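PDB 4B4F: beta-1,4-exocellulase from Thermobifida fusca, which probably hydrolyses the beta-1,4-glycosidic bonds of cellulose as a family 6 glycoside hydrolase, this chain being its catalytic domain. Local coordinates for residues A[74-79]-A[128-133]; A[250-255]-A[307-312]; A[92-97]-A[369-374]; A[332-337]-A[410-415]. All blocks are in the same frame, centred on the assembly; numbering follows the deposited sequence.

Interaction 1 (A[74-79]-A[128-133]); sequences PLTIQV and RIVAII
Arg128 pairs with Thr76 where two neighbouring parallel strands of the distorted family 6 alpha/beta barrel come together, joined by a crossover through helix 103-119. Five backbone hydrogen bonds zip strands 75-79 and 128-133 together, from Arg128 N to Leu75 O (2.9 Å) as far as Ile132 N to Val79 O (2.8 Å). The CA-H groups of Thr76 and Gln78 also touch Arg128 O and Val130 O, the acceptors of Ile77 N and Val79 N.

Side-chain packing divides between the two faces of the sheet. On one, CG2 of Val79 meets CG2 of Ile129 at 3.9 Å, and Ile77 CG2 runs alongside Ile129 CG1 (4.1 Å); Leu63 of helix 59-70 touches Ile77 here. On the other, CG2 of Thr76 touches CG2 of Val130 at 3.8 Å, while Gln78 lays its CG alongside Val130 and its amide NE2 against CD1 of Ile132.

The polar ends of this second face turn to the N-terminal segment: Thr76 OG1 and Arg128 NH1 are both hydrogen-bonded to Pro6 O, and NH1 also to Glu8 O. Extended from CG to NE, Arg128 runs past the threonine hydroxyl, and Pro74 CB sits over one face of its guanidinium, 3.8 Å from NH2.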
loop_
_atom_site.group_PDB
_atom_site.type_symbol
_atom_site.label_atom_id
_atom_site.label_comp_id
_atom_site.label_asym_id
_atom_site.label_seq_id
_atom_site.Cartn_x
_atom_site.Cartn_y
_atom_site.Cartn_z
ATOM N N PRO A 74 2.297 -0.280 -25.697
ATOM C CA PRO A 74 1.639 -0.246 -24.383
ATOM C C PRO A 74 2.624 -0.055 -23.227
ATOM O O PRO A 74 3.606 -0.786 -23.112
ATOM C CB PRO A 74 0.967 -1.618 -24.284
ATOM C CG PRO A 74 0.717 -2.010 -25.706
ATOM C CD PRO A 74 1.832 -1.416 -26.519
ATOM N N LEU A 75 2.369 0.954 -22.399
ATOM C CA LEU A 75 3.159 1.177 -21.205
ATOM C C LEU A 75 2.236 1.551 -20.068
ATOM O O LEU A 75 1.272 2.306 -20.252
ATOM C CB LEU A 75 4.233 2.252 -21.418
ATOM C CG LEU A 75 5.180 2.544 -20.247
ATOM C CD1 LEU A 75 6.614 2.765 -20.721
ATOM C CD2 LEU A 75 4.693 3.723 -19.415
ATOM N N THR A 76 2.550 1.011 -18.892
ATOM C CA THR A 76 1.731 1.199 -17.712
ATOM C C THR A 76 2.497 1.931 -16.610
ATOM O O THR A 76 3.580 1.503 -16.191
ATOM C CB THR A 76 1.179 -0.155 -17.229
ATOM O OG1 THR A 76 0.312 -0.679 -18.239
ATOM C CG2 THR A 76 0.408 -0.012 -15.915
ATOM N N ILE A 77 1.921 3.056 -16.183
ATOM C CA ILE A 77 2.412 3.846 -15.060
ATOM C C ILE A 77 1.403 3.763 -13.913
ATOM O O ILE A 77 0.189 3.811 -14.135
ATOM C CB ILE A 77 2.673 5.325 -15.461
ATOM C CG1 ILE A 77 3.395 6.082 -14.341
ATOM C CG2 ILE A 77 1.379 6.036 -15.856
ATOM C CD1 ILE A 77 3.832 7.486 -14.717
ATOM N N GLN A 78 1.910 3.605 -12.713
ATOM C CA GLN A 78 1.102 3.651 -11.520
ATOM C C GLN A 78 1.148 4.995 -10.791
ATOM O O GLN A 78 2.169 5.506 -10.519
ATOM C CB GLN A 78 1.398 2.504 -10.581
ATOM C CG GLN A 78 1.205 1.173 -11.147
ATOM C CD GLN A 78 2.026 0.151 -10.482
ATOM O OE1 GLN A 78 3.126 -0.089 -10.846
ATOM N NE2 GLN A 78 1.486 -0.455 -9.517
ATOM N N VAL A 79 -0.020 5.542 -10.530
ATOM C CA VAL A 79 -0.125 6.853 -9.902
ATOM C C VAL A 79 -0.954 6.698 -8.635
ATOM O O VAL A 79 -2.073 6.167 -8.668
ATOM C CB VAL A 79 -0.774 7.887 -10.853
ATOM C CG1 VAL A 79 -1.028 9.206 -10.132
ATOM C CG2 VAL A 79 0.111 8.124 -12.066
ATOM N N ARG A 128 -1.304 3.534 -20.373
ATOM C CA ARG A 128 -2.230 3.022 -19.362
ATOM C C ARG A 128 -1.864 3.589 -18.009
ATOM O O ARG A 128 -0.741 3.407 -17.536
ATOM C CB ARG A 128 -2.175 1.497 -19.303
ATOM C CG ARG A 128 -2.644 0.815 -20.573
ATOM C CD ARG A 128 -2.318 -0.653 -20.521
ATOM N NE ARG A 128 -2.486 -1.296 -21.817
ATOM C CZ ARG A 128 -2.173 -2.561 -22.069
ATOM N NH1 ARG A 128 -1.684 -3.339 -21.107
ATOM N NH2 ARG A 128 -2.361 -3.053 -23.285
ATOM N N ILE A 129 -2.802 4.294 -17.390
ATOM C CA ILE A 129 -2.567 4.850 -16.062
ATOM C C ILE A 129 -3.306 4.009 -15.003
ATOM O O ILE A 129 -4.542 3.957 -14.979
ATOM C CB ILE A 129 -2.988 6.336 -15.972
ATOM C CG1 ILE A 129 -2.383 7.157 -17.124
ATOM C CG2 ILE A 129 -2.579 6.914 -14.623
ATOM C CD1 ILE A 129 -2.924 8.574 -17.244
ATOM N N VAL A 130 -2.544 3.335 -14.145
ATOM C CA VAL A 130 -3.139 2.656 -13.001
ATOM C C VAL A 130 -3.215 3.665 -11.863
ATOM O O VAL A 130 -2.191 4.135 -11.354
ATOM C CB VAL A 130 -2.364 1.384 -12.588
ATOM C CG1 VAL A 130 -2.795 0.902 -11.206
ATOM C CG2 VAL A 130 -2.570 0.285 -13.626
ATOM N N ALA A 131 -4.434 4.036 -11.499
ATOM C CA ALA A 131 -4.627 4.965 -10.408
ATOM C C ALA A 131 -4.900 4.138 -9.163
ATOM O O ALA A 131 -5.823 3.324 -9.138
ATOM C CB ALA A 131 -5.769 5.926 -10.703
ATOM N N ILE A 132 -4.061 4.315 -8.153
ATOM C CA ILE A 132 -4.182 3.561 -6.914
ATOM C C ILE A 132 -4.819 4.505 -5.902
ATOM O O ILE A 132 -4.254 5.555 -5.562
ATOM C CB ILE A 132 -2.816 2.986 -6.470
ATOM C CG1 ILE A 132 -2.296 2.025 -7.551
ATOM C CG2 ILE A 132 -2.936 2.243 -5.144
ATOM C CD1 ILE A 132 -0.808 1.769 -7.505
ATOM N N ILE A 133 -6.018 4.146 -5.458
ATOM C CA ILE A 133 -6.880 5.104 -4.779
ATOM C C ILE A 133 -6.789 5.082 -3.249
ATOM O O ILE A 133 -7.236 4.139 -2.587
ATOM C CB ILE A 133 -8.355 4.997 -5.251
ATOM C CG1 ILE A 133 -8.450 4.958 -6.789
ATOM C CG2 ILE A 133 -9.184 6.142 -4.677
ATOM C CD1 ILE A 133 -7.820 6.139 -7.509
#

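Interaction 2 (A[250-255]-A[307-312]). With BGC (beta-D-glucopyranose), chain C.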
loop_
_atom_site.group_PDB
_atom_site.type_symbol
_atom_site.label_atom_id
_atom_site.label_comp_id
_atom_site.label_asym_id
_atom_site.label_seq_id
_atom_site.Cartn_x
_atom_site.Cartn_y
_atom_site.Cartn_z
ATOM N N GLN A 250 -4.291 -19.651 17.599
ATOM C CA GLN A 250 -4.138 -19.310 19.009
ATOM C C GLN A 250 -2.749 -18.734 19.293
ATOM O O GLN A 250 -2.508 -18.198 20.377
ATOM C CB GLN A 250 -4.424 -20.529 19.900
ATOM C CG GLN A 250 -4.651 -20.201 21.369
ATOM C CD GLN A 250 -5.257 -21.355 22.144
ATOM O OE1 GLN A 250 -4.559 -22.053 22.882
ATOM N NE2 GLN A 250 -6.558 -21.573 21.972
ATOM N N SER A 251 -1.843 -18.831 18.317
ATOM C CA SER A 251 -0.483 -18.306 18.481
ATOM C C SER A 251 -0.509 -16.795 18.643
ATOM O O SER A 251 -1.435 -16.132 18.161
ATOM C CB SER A 251 0.384 -18.668 17.282
ATOM O OG SER A 251 -0.075 -18.003 16.116
ATOM N N LYS A 252 0.507 -16.251 19.314
ATOM C CA LYS A 252 0.628 -14.802 19.449
ATOM C C LYS A 252 0.629 -14.115 18.078
ATOM O O LYS A 252 -0.013 -13.079 17.896
ATOM C CB LYS A 252 1.866 -14.420 20.262
ATOM C CG LYS A 252 1.703 -14.610 21.769
ATOM C CD LYS A 252 2.831 -13.946 22.548
ATOM C CE LYS A 252 4.041 -14.859 22.712
ATOM N NZ LYS A 252 3.848 -15.834 23.823
ATOM N N TRP A 253 1.324 -14.716 17.114
ATOM C CA TRP A 253 1.422 -14.163 15.762
ATOM C C TRP A 253 0.097 -14.071 15.055
ATOM O O TRP A 253 -0.321 -12.985 14.657
ATOM C CB TRP A 253 2.427 -14.946 14.921
ATOM C CG TRP A 253 2.579 -14.409 13.521
ATOM C CD1 TRP A 253 2.263 -15.048 12.322
ATOM C CD2 TRP A 253 3.092 -13.093 13.126
ATOM N NE1 TRP A 253 2.552 -14.243 11.247
ATOM C CE2 TRP A 253 3.044 -13.056 11.661
ATOM C CE3 TRP A 253 3.571 -11.986 13.812
ATOM C CZ2 TRP A 253 3.455 -11.945 10.939
ATOM C CZ3 TRP A 253 3.986 -10.875 13.072
ATOM C CH2 TRP A 253 3.927 -10.856 11.671
ATOM N N VAL A 254 -0.576 -15.205 14.894
ATOM C CA VAL A 254 -1.826 -15.253 14.129
ATOM C C VAL A 254 -2.948 -14.548 14.887
ATOM O O VAL A 254 -3.683 -13.745 14.313
ATOM C CB VAL A 254 -2.216 -16.700 13.766
ATOM C CG1 VAL A 254 -3.465 -16.738 12.900
ATOM C CG2 VAL A 254 -1.062 -17.377 13.048
ATOM N N ASP A 255 -3.065 -14.854 16.178
ATOM C CA ASP A 255 -4.001 -14.178 17.073
ATOM C C ASP A 255 -5.437 -14.140 16.530
ATOM O O ASP A 255 -6.063 -13.080 16.481
ATOM C CB ASP A 255 -3.486 -12.767 17.399
ATOM C CG ASP A 255 -4.251 -12.102 18.541
ATOM O OD1 ASP A 255 -4.868 -12.807 19.372
ATOM O OD2 ASP A 255 -4.232 -10.859 18.598
ATOM N N ASP A 307 6.051 -27.006 20.261
ATOM C CA ASP A 307 5.525 -25.863 20.996
ATOM C C ASP A 307 4.866 -24.898 20.004
ATOM O O ASP A 307 5.475 -24.520 18.997
ATOM C CB ASP A 307 6.648 -25.174 21.767
ATOM C CG ASP A 307 6.176 -23.941 22.506
ATOM O OD1 ASP A 307 5.356 -24.072 23.437
ATOM O OD2 ASP A 307 6.630 -22.834 22.156
ATOM N N LEU A 308 3.626 -24.504 20.294
ATOM C CA LEU A 308 2.819 -23.697 19.369
ATOM C C LEU A 308 3.542 -22.445 18.867
ATOM O O LEU A 308 3.776 -22.292 17.660
ATOM C CB LEU A 308 1.475 -23.298 20.002
ATOM C CG LEU A 308 0.679 -22.187 19.293
ATOM C CD1 LEU A 308 0.091 -22.680 17.974
ATOM C CD2 LEU A 308 -0.397 -21.603 20.199
ATOM N N ASN A 309 3.870 -21.553 19.798
ATOM C CA ASN A 309 4.493 -20.285 19.451
ATOM C C ASN A 309 5.887 -20.445 18.848
ATOM O O ASN A 309 6.266 -19.686 17.957
ATOM C CB ASN A 309 4.489 -19.326 20.647
ATOM C CG ASN A 309 3.158 -18.605 20.811
ATOM O OD1 ASN A 309 2.647 -17.988 19.872
ATOM N ND2 ASN A 309 2.593 -18.675 22.006
ATOM N N THR A 310 6.632 -21.448 19.311
ATOM C CA THR A 310 7.944 -21.758 18.738
ATOM C C THR A 310 7.839 -22.289 17.307
ATOM O O THR A 310 8.629 -21.891 16.444
ATOM C CB THR A 310 8.747 -22.732 19.622
ATOM O OG1 THR A 310 8.865 -22.170 20.928
ATOM C CG2 THR A 310 10.148 -22.942 19.068
ATOM N N TYR A 311 6.873 -23.168 17.050
ATOM C CA TYR A 311 6.680 -23.660 15.686
ATOM C C TYR A 311 6.371 -22.506 14.727
ATOM O O TYR A 311 6.948 -22.418 13.640
ATOM C CB TYR A 311 5.574 -24.729 15.583
ATOM C CG TYR A 311 5.288 -25.092 14.142
ATOM C CD1 TYR A 311 4.383 -24.345 13.377
ATOM C CD2 TYR A 311 5.954 -26.150 13.524
ATOM C CE1 TYR A 311 4.145 -24.653 12.045
ATOM C CE2 TYR A 311 5.715 -26.471 12.194
ATOM C CZ TYR A 311 4.815 -25.721 11.456
ATOM O OH TYR A 311 4.581 -26.036 10.127
ATOM N N VAL A 312 5.445 -21.645 15.140
ATOM C CA VAL A 312 4.994 -20.516 14.343
ATOM C C VAL A 312 6.148 -19.539 14.109
ATOM O O VAL A 312 6.446 -19.192 12.963
ATOM C CB VAL A 312 3.799 -19.796 15.017
ATOM C CG1 VAL A 312 3.516 -18.450 14.353
ATOM C CG2 VAL A 312 2.551 -20.674 14.986
HETATM C C2 BGC C . -6.793 -8.912 17.860
HETATM C C3 BGC C . -6.558 -7.571 17.164
HETATM C C4 BGC C . -7.622 -7.233 16.111
HETATM C C5 BGC C . -9.030 -7.594 16.601
HETATM C C6 BGC C . -10.047 -7.505 15.469
HETATM C C1 BGC C . -8.254 -9.101 18.267
HETATM O O1 BGC C . -8.440 -10.420 18.740
HETATM O O2 BGC C . -5.960 -8.999 18.997
HETATM O O3 BGC C . -5.283 -7.588 16.554
HETATM O O4 BGC C . -7.597 -5.844 15.871
HETATM O O5 BGC C . -9.074 -8.905 17.134
HETATM O O6 BGC C . -11.317 -7.211 16.006
HETATM O O HOH W 1 -0.306 -18.183 22.170
HETATM O O HOH W 2 3.197 -16.750 17.550
#
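The backbone of 250-255 comes up to the first turn of helix 308-312 with Ser251 nearest Asn309, their CA atoms 5.4 Å apart. Ser251 forms an ST motif: its OG, placed between the backbone N and the carbonyl carbon (chi1 67°), turns to accept from Val254 N, and is also hydrogen-bonded to Ile248 O. Within the helix segment Asp307 is the N-cap. Asn309 carries the polar link: its OD1 receives Lys252 N at 2.8 Å, in the carbonyl plane and on a lone pair, and also a water held by Trp253 N. A second water joins ND2 to Gln250 O. A leucine in place of Asn309 would probably leave Lys252 N without its acceptor and break both water bridges between loop and helix. Leu308 lays CD2 against Ser251 N (3.6 Å), and the two methyls of Val312 divide between Ser251 CB and Trp253 CB. At the end of 250-255, Asp255 OD2 accepts a hydrogen bond from O2 of a bound glucose at 2.6 Å.

Interaction 3 (A[92-97]-A[369-374]); sequences LASNGE and EGKGFD. With BGC (beta-D-glucopyranose), chain B; BGC (beta-D-glucopyranose), chain D.
Lys371 NZ is gripped by Glu369 OE1 in a salt bridge of 3.1 Å and by Ser401 O; OE2 of the glutamate is hydrogen-bonded to His403 NE2. From Lys371 NZ a hydrogen bond of 2.8 Å runs to O3 of the chain B glucose, and a weak one to its O2. The lysine reaches the sugar fully extended beyond CG, its CB lying 3.2 Å from Ala93 O and its CG just as near Asn95 O, so its aliphatic stem runs over the carbonyls of the facing loop. From that loop Ser94 OG accepts from the same glucose O2 at 2.7 Å, and the two segments thus share one sugar. At the other end of the contact, Asp374 has CG anti to the backbone N (chi1 -163°), and its OD2 accepts from Leu92 N at 2.8 Å on the anti side, 22° out of the carboxylate plane. Gly372 N donates to Leu92 O from above the carbonyl plane, and a water gives one hydrogen bond to Gly96 O and one to Gly370 O.

Ser94 N is hydrogen-bonded to OD2 of Asp88, predicted to be an active-site residue. Loop 92-97, between strand 75-81 and helix 103-119, and loop 369-374, between strand 346-350 and helix 406-414, contribute Ser94 and Lys371 to the sugar-binding site, consistent with the loop-covered tunnel of family 6 exocellulases.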
loop_
_atom_site.group_PDB
_atom_site.type_symbol
_atom_site.label_atom_id
_atom_site.label_comp_id
_atom_site.label_asym_id
_atom_site.label_seq_id
_atom_site.Cartn_x
_atom_site.Cartn_y
_atom_site.Cartn_z
ATOM N N LEU A 92 0.042 9.413 12.604
ATOM C CA LEU A 92 0.567 10.780 12.574
ATOM C C LEU A 92 1.659 10.979 11.519
ATOM O O LEU A 92 1.819 12.080 10.994
ATOM C CB LEU A 92 1.091 11.187 13.962
ATOM C CG LEU A 92 0.176 11.136 15.198
ATOM C CD1 LEU A 92 0.990 11.319 16.474
ATOM C CD2 LEU A 92 -0.953 12.159 15.146
ATOM N N ALA A 93 2.400 9.917 11.208
ATOM C CA ALA A 93 3.591 10.020 10.344
ATOM C C ALA A 93 3.262 10.529 8.942
ATOM O O ALA A 93 4.101 11.166 8.299
ATOM C CB ALA A 93 4.315 8.685 10.263
ATOM N N SER A 94 2.051 10.238 8.470
ATOM C CA SER A 94 1.622 10.695 7.154
ATOM C C SER A 94 0.277 11.430 7.157
ATOM O O SER A 94 -0.528 11.269 6.233
ATOM C CB SER A 94 1.646 9.546 6.142
ATOM O OG SER A 94 2.987 9.182 5.834
ATOM N N ASN A 95 0.035 12.229 8.202
ATOM C CA ASN A 95 -1.005 13.249 8.145
ATOM C C ASN A 95 -0.598 14.237 7.036
ATOM O O ASN A 95 0.593 14.492 6.829
ATOM C CB ASN A 95 -1.139 13.989 9.481
ATOM C CG ASN A 95 -1.688 13.120 10.610
ATOM O OD1 ASN A 95 -1.380 13.363 11.777
ATOM N ND2 ASN A 95 -2.515 12.122 10.279
ATOM N N GLY A 96 -1.576 14.790 6.327
ATOM C CA GLY A 96 -1.290 15.620 5.162
ATOM C C GLY A 96 -1.733 17.058 5.304
ATOM O O GLY A 96 -2.116 17.493 6.388
ATOM N N GLU A 97 -1.677 17.787 4.195
ATOM C CA GLU A 97 -2.013 19.210 4.149
ATOM C C GLU A 97 -3.510 19.508 4.314
ATOM O O GLU A 97 -3.877 20.615 4.710
ATOM C CB GLU A 97 -1.512 19.824 2.834
ATOM C CG GLU A 97 -2.314 19.421 1.598
ATOM C CD GLU A 97 -1.560 19.645 0.302
ATOM O OE1 GLU A 97 -0.535 20.361 0.308
ATOM O OE2 GLU A 97 -1.990 19.092 -0.731
ATOM N N GLU A 369 4.895 19.530 5.633
ATOM C CA GLU A 369 4.102 18.526 4.916
ATOM C C GLU A 369 2.877 18.095 5.715
ATOM O O GLU A 369 2.074 17.275 5.246
ATOM C CB GLU A 369 4.960 17.299 4.562
ATOM C CG GLU A 369 6.275 17.607 3.855
ATOM C CD GLU A 369 7.154 16.376 3.665
ATOM O OE1 GLU A 369 6.613 15.287 3.373
ATOM O OE2 GLU A 369 8.394 16.494 3.807
ATOM N N GLY A 370 2.748 18.650 6.922
ATOM C CA GLY A 370 1.635 18.351 7.826
ATOM C C GLY A 370 1.823 17.057 8.595
ATOM O O GLY A 370 0.882 16.551 9.213
ATOM N N LYS A 371 3.041 16.521 8.568
ATOM C CA LYS A 371 3.327 15.234 9.203
ATOM C C LYS A 371 3.892 15.378 10.613
ATOM O O LYS A 371 4.863 16.103 10.827
ATOM C CB LYS A 371 4.288 14.408 8.336
ATOM C CG LYS A 371 3.794 14.189 6.913
ATOM C CD LYS A 371 4.853 13.549 6.036
ATOM C CE LYS A 371 4.305 13.213 4.662
ATOM N NZ LYS A 371 5.361 12.539 3.862
ATOM N N GLY A 372 3.290 14.661 11.560
ATOM C CA GLY A 372 3.774 14.633 12.940
ATOM C C GLY A 372 4.659 13.433 13.234
ATOM O O GLY A 372 4.809 12.536 12.401
ATOM N N PHE A 373 5.242 13.426 14.430
ATOM C CA PHE A 373 6.088 12.334 14.893
ATOM C C PHE A 373 5.226 11.185 15.414
ATOM O O PHE A 373 4.476 11.330 16.384
ATOM C CB PHE A 373 7.074 12.844 15.959
ATOM C CG PHE A 373 7.833 11.761 16.682
ATOM C CD1 PHE A 373 8.328 10.643 16.005
ATOM C CD2 PHE A 373 8.086 11.880 18.048
ATOM C CE1 PHE A 373 9.027 9.654 16.683
ATOM C CE2 PHE A 373 8.792 10.899 18.732
ATOM C CZ PHE A 373 9.264 9.787 18.048
ATOM N N ASP A 374 5.333 10.042 14.742
ATOM C CA ASP A 374 4.546 8.874 15.099
ATOM C C ASP A 374 5.421 7.874 15.838
ATOM O O ASP A 374 6.424 7.386 15.305
ATOM C CB ASP A 374 3.920 8.238 13.856
ATOM C CG ASP A 374 2.788 7.293 14.199
ATOM O OD1 ASP A 374 2.982 6.408 15.059
ATOM O OD2 ASP A 374 1.698 7.437 13.607
HETATM C C2 BGC B . 4.234 9.369 2.511
HETATM C C3 BGC B . 4.343 10.082 1.166
HETATM C C4 BGC B . 5.225 9.318 0.188
HETATM C C5 BGC B . 4.827 7.845 0.130
HETATM C C6 BGC B . 5.722 7.035 -0.808
HETATM C C1 BGC B . 3.894 7.885 2.319
HETATM O O2 BGC B . 3.275 10.048 3.315
HETATM O O3 BGC B . 4.888 11.372 1.357
HETATM O O4 BGC B . 5.072 9.927 -1.074
HETATM O O5 BGC B . 4.820 7.286 1.438
HETATM O O6 BGC B . 7.000 6.817 -0.252
HETATM C C2 BGC D . 3.023 4.030 5.257
HETATM C C3 BGC D . 3.905 5.062 4.539
HETATM C C4 BGC D . 3.157 6.018 3.607
HETATM C C5 BGC D . 1.713 6.247 4.076
HETATM C C6 BGC D . 0.687 5.578 3.156
HETATM C C1 BGC D . 1.801 4.620 5.959
HETATM O O2 BGC D . 3.798 3.434 6.258
HETATM O O3 BGC D . 4.901 4.403 3.790
HETATM O O4 BGC D . 3.878 7.236 3.601
HETATM O O5 BGC D . 1.493 5.922 5.453
HETATM O O6 BGC D . 0.554 4.218 3.479
HETATM O O HOH W 3 -1.613 17.555 9.144
#

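Interaction 4 (A[332-337]-A[410-415]); sequences AGLGER and RELLAN
Leu334 meets the last turn of helix 410-414 through both its backbone and its side chain. Its N donates to Leu412 O at 2.9 Å with a nearly straight N-H...O angle of 169°, although it comes from well above the carbonyl plane. Its branches part beyond CG: CD1 rests on Leu412 CB at 3.6 Å, and CD2 reaches Leu413 CA at 3.7 Å. The Leu334 side chain lies nearly perpendicular to that of Leu412. An alanine here is likely to open a gap against Leu412 CB and Leu413, where the two methyls now pack.

On the other flank, Leu412 has CG anti to the carbonyl carbon (chi1 -77°), which sends CD2 past the peptide to Ala332 CB (3.9 Å). Gly333 lies against the end of the helix, its CA 3.4 Å from Leu412 O and from Asn415 O; a beta carbon there would run into the Asn415 carbonyl. Helix 406-414 packs here on the loop before strand 339-343 in the family 6 alpha/beta barrel domain.

Farther out, Glu411 OE1 accepts from Gly331 N and Asn415 ND2 donates to Gly331 O, so Glu411 and Asn415 hold both polar backbone atoms of Gly331, next to Ala332. Leu334 is also backbone-bonded to Tyr417 and touches Pro355, and Arg337 NH2 is hydrogen-bonded to Pro418 O.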
loop_
_atom_site.group_PDB
_atom_site.type_symbol
_atom_site.label_atom_id
_atom_site.label_comp_id
_atom_site.label_asym_id
_atom_site.label_seq_id
_atom_site.Cartn_x
_atom_site.Cartn_y
_atom_site.Cartn_z
ATOM N N ALA A 332 13.485 -6.336 6.998
ATOM C CA ALA A 332 12.721 -6.504 5.767
ATOM C C ALA A 332 13.621 -6.515 4.548
ATOM O O ALA A 332 14.675 -5.860 4.527
ATOM C CB ALA A 332 11.667 -5.413 5.623
ATOM N N GLY A 333 13.194 -7.267 3.533
ATOM C CA GLY A 333 13.871 -7.293 2.248
ATOM C C GLY A 333 12.920 -6.946 1.121
ATOM O O GLY A 333 11.703 -6.937 1.304
ATOM N N LEU A 334 13.491 -6.628 -0.035
ATOM C CA LEU A 334 12.752 -6.496 -1.276
ATOM C C LEU A 334 12.005 -7.795 -1.599
ATOM O O LEU A 334 12.571 -8.887 -1.515
ATOM C CB LEU A 334 13.735 -6.196 -2.409
ATOM C CG LEU A 334 14.064 -4.800 -2.936
ATOM C CD1 LEU A 334 13.664 -3.665 -2.001
ATOM C CD2 LEU A 334 15.536 -4.719 -3.317
ATOM N N GLY A 335 10.738 -7.679 -1.970
ATOM C CA GLY A 335 9.965 -8.843 -2.380
ATOM C C GLY A 335 10.075 -9.120 -3.863
ATOM O O GLY A 335 10.965 -8.603 -4.530
ATOM N N GLU A 336 9.165 -9.947 -4.369
ATOM C CA GLU A 336 9.123 -10.325 -5.776
ATOM C C GLU A 336 9.048 -9.093 -6.665
ATOM O O GLU A 336 8.290 -8.168 -6.386
ATOM C CB GLU A 336 7.926 -11.240 -6.039
ATOM C CG GLU A 336 8.077 -12.138 -7.265
ATOM C CD GLU A 336 6.960 -13.161 -7.392
ATOM O OE1 GLU A 336 6.501 -13.694 -6.352
ATOM O OE2 GLU A 336 6.541 -13.439 -8.536
ATOM N N ARG A 337 9.852 -9.075 -7.725
ATOM C CA ARG A 337 9.842 -7.946 -8.648
ATOM C C ARG A 337 8.535 -7.932 -9.428
ATOM O O ARG A 337 7.913 -8.984 -9.594
ATOM C CB ARG A 337 11.071 -7.973 -9.565
ATOM C CG ARG A 337 12.268 -7.202 -9.002
ATOM C CD ARG A 337 12.752 -7.779 -7.678
ATOM N NE ARG A 337 13.500 -9.017 -7.879
ATOM C CZ ARG A 337 13.830 -9.879 -6.923
ATOM N NH1 ARG A 337 13.474 -9.672 -5.656
ATOM N NH2 ARG A 337 14.524 -10.964 -7.249
ATOM N N ARG A 410 19.501 -0.175 1.808
ATOM C CA ARG A 410 20.593 -1.157 1.875
ATOM C C ARG A 410 20.150 -2.499 2.460
ATOM O O ARG A 410 20.420 -3.565 1.883
ATOM C CB ARG A 410 21.781 -0.588 2.647
ATOM C CG ARG A 410 22.441 0.581 1.935
ATOM C CD ARG A 410 23.548 1.204 2.765
ATOM N NE ARG A 410 24.065 2.411 2.121
ATOM C CZ ARG A 410 25.219 2.995 2.432
ATOM N NH1 ARG A 410 25.992 2.487 3.387
ATOM N NH2 ARG A 410 25.605 4.079 1.775
ATOM N N GLU A 411 19.455 -2.457 3.591
ATOM C CA GLU A 411 18.953 -3.699 4.171
ATOM C C GLU A 411 17.974 -4.404 3.239
ATOM O O GLU A 411 18.117 -5.598 2.991
ATOM C CB GLU A 411 18.307 -3.471 5.530
ATOM C CG GLU A 411 17.784 -4.764 6.129
ATOM C CD GLU A 411 17.461 -4.607 7.582
ATOM O OE1 GLU A 411 16.417 -3.987 7.887
ATOM O OE2 GLU A 411 18.262 -5.098 8.408
ATOM N N LEU A 412 16.992 -3.659 2.730
ATOM C CA LEU A 412 16.016 -4.189 1.772
ATOM C C LEU A 412 16.695 -4.916 0.599
ATOM O O LEU A 412 16.339 -6.047 0.265
ATOM C CB LEU A 412 15.094 -3.070 1.255
ATOM C CG LEU A 412 13.971 -2.578 2.182
ATOM C CD1 LEU A 412 13.331 -1.322 1.614
ATOM C CD2 LEU A 412 12.921 -3.647 2.429
ATOM N N LEU A 413 17.678 -4.256 -0.007
ATOM C CA LEU A 413 18.458 -4.834 -1.098
ATOM C C LEU A 413 19.138 -6.144 -0.678
ATOM O O LEU A 413 18.962 -7.179 -1.328
ATOM C CB LEU A 413 19.483 -3.804 -1.609
ATOM C CG LEU A 413 20.406 -4.143 -2.777
ATOM C CD1 LEU A 413 19.615 -4.212 -4.070
ATOM C CD2 LEU A 413 21.510 -3.097 -2.893
ATOM N N ALA A 414 19.896 -6.095 0.415
ATOM C CA ALA A 414 20.569 -7.284 0.958
ATOM C C ALA A 414 19.618 -8.459 1.203
ATOM O O ALA A 414 19.975 -9.609 0.958
ATOM C CB ALA A 414 21.309 -6.935 2.239
ATOM N N ASN A 415 18.406 -8.167 1.666
ATOM C CA ASN A 415 17.454 -9.218 2.030
ATOM C C ASN A 415 16.386 -9.525 0.986
ATOM O O ASN A 415 15.377 -10.154 1.299
ATOM C CB ASN A 415 16.798 -8.898 3.377
ATOM C CG ASN A 415 17.751 -9.049 4.537
ATOM O OD1 ASN A 415 18.834 -9.619 4.390
ATOM N ND2 ASN A 415 17.349 -8.551 5.705
#

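Along the chain, interaction 1 closes before interaction 2 opens, and interaction 2 closes before interaction 4. Interaction 3 ties the loop after strand 75-81 to residues 369-374, so its segments alternate with those of interactions 1 and 4 and enclose interaction 2. None touch: centres lie from 24 Å (interactions 1 and 4) to 39 Å apart (interactions 1 and 2, on opposite sides of the chain's centre). Interaction 1 is a strand pair of the central sheet, whereas the others join loops to each other or to helices 308-315 and 406-414. Interactions 2 and 3 each bind glucose, their nearest atoms about 17 Å apart, consistent with distant loops contributing to an extended sugar-binding site.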